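Local coordinates for kunitz-type serine protease inhibitor homolog calcicludine (Dendroaspis angusticeps, PDB 5YV7), which blocks L-type calcium channels as a Kunitz-type venom toxin, a homolog of the serine protease inhibitors of that fold, at residues Ser21-Cys32 and Phe47-Leu58. Residues are numbered along the deposited sequence; the frame is centred on the assembly and turned at random.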
loop_
_atom_site.group_PDB
_atom_site.type_symbol
_atom_site.label_atom_id
_atom_site.label_comp_id
_atom_site.label_asym_id
_atom_site.label_seq_id
_atom_site.Cartn_x
_atom_site.Cartn_y
_atom_site.Cartn_z
ATOM N N SER A 21 5.914 -7.629 -5.956
ATOM C CA SER A 21 5.838 -7.531 -4.509
ATOM C C SER A 21 5.713 -6.077 -4.102
ATOM O O SER A 21 6.466 -5.217 -4.567
ATOM C CB SER A 21 7.062 -8.166 -3.874
ATOM O OG SER A 21 7.099 -9.530 -4.248
ATOM N N SER A 22 4.741 -5.807 -3.246
ATOM C CA SER A 22 4.403 -4.450 -2.869
ATOM C C SER A 22 3.974 -4.443 -1.407
ATOM O O SER A 22 3.856 -5.486 -0.757
ATOM C CB SER A 22 3.307 -3.889 -3.787
ATOM O OG SER A 22 3.754 -3.784 -5.130
ATOM N N PHE A 23 3.736 -3.254 -0.890
ATOM C CA PHE A 23 3.203 -3.089 0.448
ATOM C C PHE A 23 2.031 -2.124 0.390
ATOM O O PHE A 23 1.979 -1.236 -0.471
ATOM C CB PHE A 23 4.279 -2.595 1.410
ATOM C CG PHE A 23 5.347 -3.611 1.669
ATOM C CD1 PHE A 23 6.451 -3.709 0.825
ATOM C CD2 PHE A 23 5.230 -4.497 2.724
ATOM C CE1 PHE A 23 7.429 -4.666 1.037
ATOM C CE2 PHE A 23 6.209 -5.459 2.948
ATOM C CZ PHE A 23 7.313 -5.542 2.102
ATOM N N TYR A 24 1.063 -2.347 1.274
ATOM C CA TYR A 24 -0.033 -1.411 1.459
ATOM C C TYR A 24 -0.260 -1.228 2.947
ATOM O O TYR A 24 0.193 -2.025 3.774
ATOM C CB TYR A 24 -1.331 -1.871 0.779
ATOM C CG TYR A 24 -2.172 -2.846 1.589
ATOM C CD1 TYR A 24 -1.798 -4.180 1.723
ATOM C CD2 TYR A 24 -3.350 -2.437 2.195
ATOM C CE1 TYR A 24 -2.575 -5.073 2.441
ATOM C CE2 TYR A 24 -4.131 -3.324 2.916
ATOM C CZ TYR A 24 -3.740 -4.642 3.036
ATOM O OH TYR A 24 -4.514 -5.529 3.756
ATOM N N PHE A 25 -0.960 -0.157 3.276
ATOM C CA PHE A 25 -1.281 0.175 4.653
ATOM C C PHE A 25 -2.696 -0.312 4.927
ATOM O O PHE A 25 -3.652 0.177 4.319
ATOM C CB PHE A 25 -1.160 1.678 4.886
ATOM C CG PHE A 25 -1.178 2.062 6.320
ATOM C CD1 PHE A 25 -0.180 1.611 7.182
ATOM C CD2 PHE A 25 -2.185 2.877 6.819
ATOM C CE1 PHE A 25 -0.180 1.963 8.527
ATOM C CE2 PHE A 25 -2.205 3.242 8.175
ATOM C CZ PHE A 25 -1.196 2.782 9.032
ATOM N N LYS A 26 -2.824 -1.300 5.803
ATOM C CA LYS A 26 -4.131 -1.686 6.328
ATOM C C LYS A 26 -4.403 -0.754 7.497
ATOM O O LYS A 26 -3.954 -0.995 8.620
ATOM C CB LYS A 26 -4.137 -3.147 6.752
ATOM C CG LYS A 26 -5.505 -3.663 7.163
ATOM C CD LYS A 26 -5.498 -5.173 7.256
ATOM C CE LYS A 26 -6.857 -5.735 7.635
ATOM N NZ LYS A 26 -6.711 -7.154 8.103
ATOM N N TRP A 27 -5.127 0.341 7.229
ATOM C CA TRP A 27 -5.206 1.427 8.205
ATOM C C TRP A 27 -5.999 1.053 9.451
ATOM O O TRP A 27 -5.793 1.663 10.505
ATOM C CB TRP A 27 -5.807 2.686 7.568
ATOM C CG TRP A 27 -7.309 2.679 7.478
ATOM C CD1 TRP A 27 -8.072 2.134 6.475
ATOM C CD2 TRP A 27 -8.228 3.232 8.420
ATOM N NE1 TRP A 27 -9.404 2.318 6.737
ATOM C CE2 TRP A 27 -9.532 2.989 7.925
ATOM C CE3 TRP A 27 -8.082 3.917 9.631
ATOM C CZ2 TRP A 27 -10.678 3.406 8.602
ATOM C CZ3 TRP A 27 -9.220 4.329 10.300
ATOM C CH2 TRP A 27 -10.503 4.071 9.784
ATOM N N THR A 28 -6.898 0.072 9.357
ATOM C CA THR A 28 -7.625 -0.366 10.538
ATOM C C THR A 28 -6.746 -1.152 11.497
ATOM O O THR A 28 -7.083 -1.261 12.675
ATOM C CB THR A 28 -8.834 -1.207 10.139
ATOM O OG1 THR A 28 -8.397 -2.348 9.389
ATOM C CG2 THR A 28 -9.800 -0.376 9.308
ATOM N N ALA A 29 -5.634 -1.701 11.022
ATOM C CA ALA A 29 -4.660 -2.355 11.880
ATOM C C ALA A 29 -3.407 -1.514 12.061
ATOM O O ALA A 29 -2.502 -1.923 12.797
ATOM C CB ALA A 29 -4.290 -3.734 11.309
ATOM N N LYS A 30 -3.331 -0.356 11.400
ATOM C CA LYS A 30 -2.160 0.521 11.448
ATOM C C LYS A 30 -0.869 -0.218 11.087
ATOM O O LYS A 30 0.195 0.073 11.632
ATOM C CB LYS A 30 -2.027 1.189 12.821
ATOM C CG LYS A 30 -3.248 1.991 13.235
ATOM C CD LYS A 30 -3.024 2.696 14.571
ATOM C CE LYS A 30 -4.256 3.485 14.981
ATOM N NZ LYS A 30 -4.041 4.185 16.273
ATOM N N LYS A 31 -0.929 -1.169 10.155
ATOM C CA LYS A 31 0.267 -1.893 9.746
ATOM C C LYS A 31 0.470 -1.822 8.243
ATOM O O LYS A 31 -0.483 -1.870 7.457
ATOM C CB LYS A 31 0.233 -3.368 10.166
ATOM C CG LYS A 31 0.063 -3.582 11.644
ATOM C CD LYS A 31 0.884 -4.759 12.149
ATOM C CE LYS A 31 1.650 -4.381 13.410
ATOM N NZ LYS A 31 0.785 -3.590 14.346
ATOM N N CYS A 32 1.732 -1.712 7.862
ATOM C CA CYS A 32 2.143 -1.935 6.493
ATOM C C CYS A 32 2.215 -3.438 6.244
ATOM O O CYS A 32 2.904 -4.157 6.969
ATOM C CB CYS A 32 3.487 -1.261 6.257
ATOM S SG CYS A 32 3.328 0.522 6.284
ATOM N N PHE A 47 3.293 0.643 -2.028
ATOM C CA PHE A 47 4.652 1.093 -1.777
ATOM C C PHE A 47 5.625 -0.009 -2.163
ATOM O O PHE A 47 5.321 -1.200 -2.049
ATOM C CB PHE A 47 4.812 1.510 -0.312
ATOM C CG PHE A 47 3.720 2.407 0.153
ATOM C CD1 PHE A 47 3.791 3.776 -0.077
ATOM C CD2 PHE A 47 2.589 1.886 0.760
ATOM C CE1 PHE A 47 2.770 4.611 0.311
ATOM C CE2 PHE A 47 1.565 2.713 1.152
ATOM C CZ PHE A 47 1.655 4.085 0.930
ATOM N N GLN A 48 6.792 0.404 -2.655
ATOM C CA GLN A 48 7.782 -0.573 -3.079
ATOM C C GLN A 48 8.499 -1.207 -1.892
ATOM O O GLN A 48 8.923 -2.361 -1.973
ATOM C CB GLN A 48 8.780 0.082 -4.034
ATOM C CG GLN A 48 9.865 -0.863 -4.549
ATOM C CD GLN A 48 9.298 -2.033 -5.341
ATOM O OE1 GLN A 48 8.317 -1.886 -6.070
ATOM N NE2 GLN A 48 9.916 -3.201 -5.201
ATOM N N THR A 49 8.630 -0.493 -0.785
ATOM C CA THR A 49 9.304 -1.031 0.384
ATOM C C THR A 49 8.442 -0.799 1.608
ATOM O O THR A 49 7.667 0.163 1.663
ATOM C CB THR A 49 10.672 -0.380 0.602
ATOM O OG1 THR A 49 10.491 1.027 0.812
ATOM C CG2 THR A 49 11.574 -0.595 -0.611
ATOM N N ILE A 50 8.584 -1.686 2.594
ATOM C CA ILE A 50 7.868 -1.470 3.843
ATOM C C ILE A 50 8.320 -0.170 4.507
ATOM O O ILE A 50 7.520 0.514 5.162
ATOM C CB ILE A 50 8.030 -2.683 4.776
ATOM C CG1 ILE A 50 6.935 -2.646 5.846
ATOM C CG2 ILE A 50 9.427 -2.713 5.390
ATOM C CD1 ILE A 50 6.926 -3.833 6.783
ATOM N N GLY A 51 9.588 0.216 4.326
ATOM C CA GLY A 51 10.055 1.467 4.900
ATOM C C GLY A 51 9.340 2.678 4.328
ATOM O O GLY A 51 8.932 3.582 5.068
ATOM N N GLU A 52 9.184 2.718 3.002
ATOM C CA GLU A 52 8.459 3.819 2.388
ATOM C C GLU A 52 7.023 3.864 2.887
ATOM O O GLU A 52 6.482 4.947 3.140
ATOM C CB GLU A 52 8.504 3.696 0.865
ATOM C CG GLU A 52 7.831 4.841 0.134
ATOM C CD GLU A 52 7.368 4.477 -1.282
ATOM O OE1 GLU A 52 6.544 5.243 -1.833
ATOM O OE2 GLU A 52 7.822 3.451 -1.853
ATOM N N CYS A 53 6.401 2.693 3.072
ATOM C CA CYS A 53 5.051 2.653 3.629
ATOM C C CYS A 53 5.020 3.219 5.051
ATOM O O CYS A 53 4.147 4.026 5.394
ATOM C CB CYS A 53 4.515 1.223 3.601
ATOM S SG CYS A 53 2.875 1.032 4.359
ATOM N N ARG A 54 5.973 2.818 5.893
ATOM C CA ARG A 54 5.986 3.309 7.266
ATOM C C ARG A 54 6.274 4.799 7.315
ATOM O O ARG A 54 5.717 5.518 8.152
ATOM C CB ARG A 54 7.009 2.540 8.091
ATOM C CG ARG A 54 6.527 1.168 8.459
ATOM C CD ARG A 54 7.673 0.263 8.758
ATOM N NE ARG A 54 7.215 -0.935 9.436
ATOM C CZ ARG A 54 7.972 -2.011 9.625
ATOM N NH1 ARG A 54 9.225 -2.036 9.185
ATOM N NH2 ARG A 54 7.478 -3.059 10.258
ATOM N N LYS A 55 7.136 5.281 6.423
ATOM C CA LYS A 55 7.447 6.702 6.399
ATOM C C LYS A 55 6.203 7.518 6.079
ATOM O O LYS A 55 5.875 8.476 6.789
ATOM C CB LYS A 55 8.556 6.979 5.386
ATOM C CG LYS A 55 8.883 8.455 5.218
ATOM C CD LYS A 55 10.265 8.646 4.611
ATOM C CE LYS A 55 10.223 9.553 3.395
ATOM N NZ LYS A 55 11.470 10.361 3.255
ATOM N N LYS A 56 5.473 7.124 5.035
ATOM C CA LYS A 56 4.356 7.935 4.570
ATOM C C LYS A 56 3.109 7.727 5.418
ATOM O O LYS A 56 2.416 8.692 5.745
ATOM C CB LYS A 56 4.067 7.628 3.097
ATOM C CG LYS A 56 5.188 8.068 2.161
ATOM C CD LYS A 56 4.711 8.230 0.732
ATOM C CE LYS A 56 5.819 7.923 -0.281
ATOM N NZ LYS A 56 5.281 7.754 -1.668
ATOM N N CYS A 57 2.809 6.489 5.796
ATOM C CA CYS A 57 1.541 6.196 6.452
ATOM C C CYS A 57 1.618 6.292 7.969
ATOM O O CYS A 57 0.605 6.596 8.611
ATOM C CB CYS A 57 1.051 4.802 6.046
ATOM S SG CYS A 57 0.718 4.691 4.280
ATOM N N LEU A 58 2.783 6.022 8.563
ATOM C CA LEU A 58 2.932 6.173 10.000
ATOM C C LEU A 58 3.671 7.447 10.388
ATOM O O LEU A 58 3.582 7.867 11.544
ATOM C CB LEU A 58 3.652 4.952 10.590
ATOM C CG LEU A 58 2.835 3.658 10.541
ATOM C CD1 LEU A 58 3.660 2.460 11.000
ATOM C CD2 LEU A 58 1.584 3.782 11.373
HETATM O O HOH W 1 4.123 -1.533 9.855
#
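Phe23 lies with one ring face against the first turn of helix 50-58. Ile50 CB sits 3.9 Å from the ring centroid, 13° off the normal, a CH-pi contact, and Ile50 N stands over the rim of the same face, while the carbonyl oxygens of Phe47 and Gln48 meet the ring at its edge. Phe23 and Phe47 pair as a single antiparallel hydrogen-bonded bridge, Phe23 N to Phe47 O and Phe47 N to Phe23 O both 2.8 Å; the Phe47 ring has Tyr24 CA near its edge. Two residues on, Phe25 CG swings anti to the backbone N (chi1 -167°), turning one ring face to Cys57, whose CB makes a CH-pi contact 3.6 Å from the centroid; Leu58 CD2 touches Phe25 CZ, 3.8 Å away, the two side chains crossing at about a right angle. Between the two rings runs the Cys32-Cys53 disulfide, with Ile50 CG1 packed 3.7 Å from Cys32 CB. A water accepts from both Cys32 N and Arg54 NE. This is the Kunitz arrangement: helix 50-58, N-capped by Thr49, runs at 24° to strand segment 21-26 and is joined by the disulfide to the hairpin of strands 20-26 and 31-37, while Cys57 ties it to Cys7.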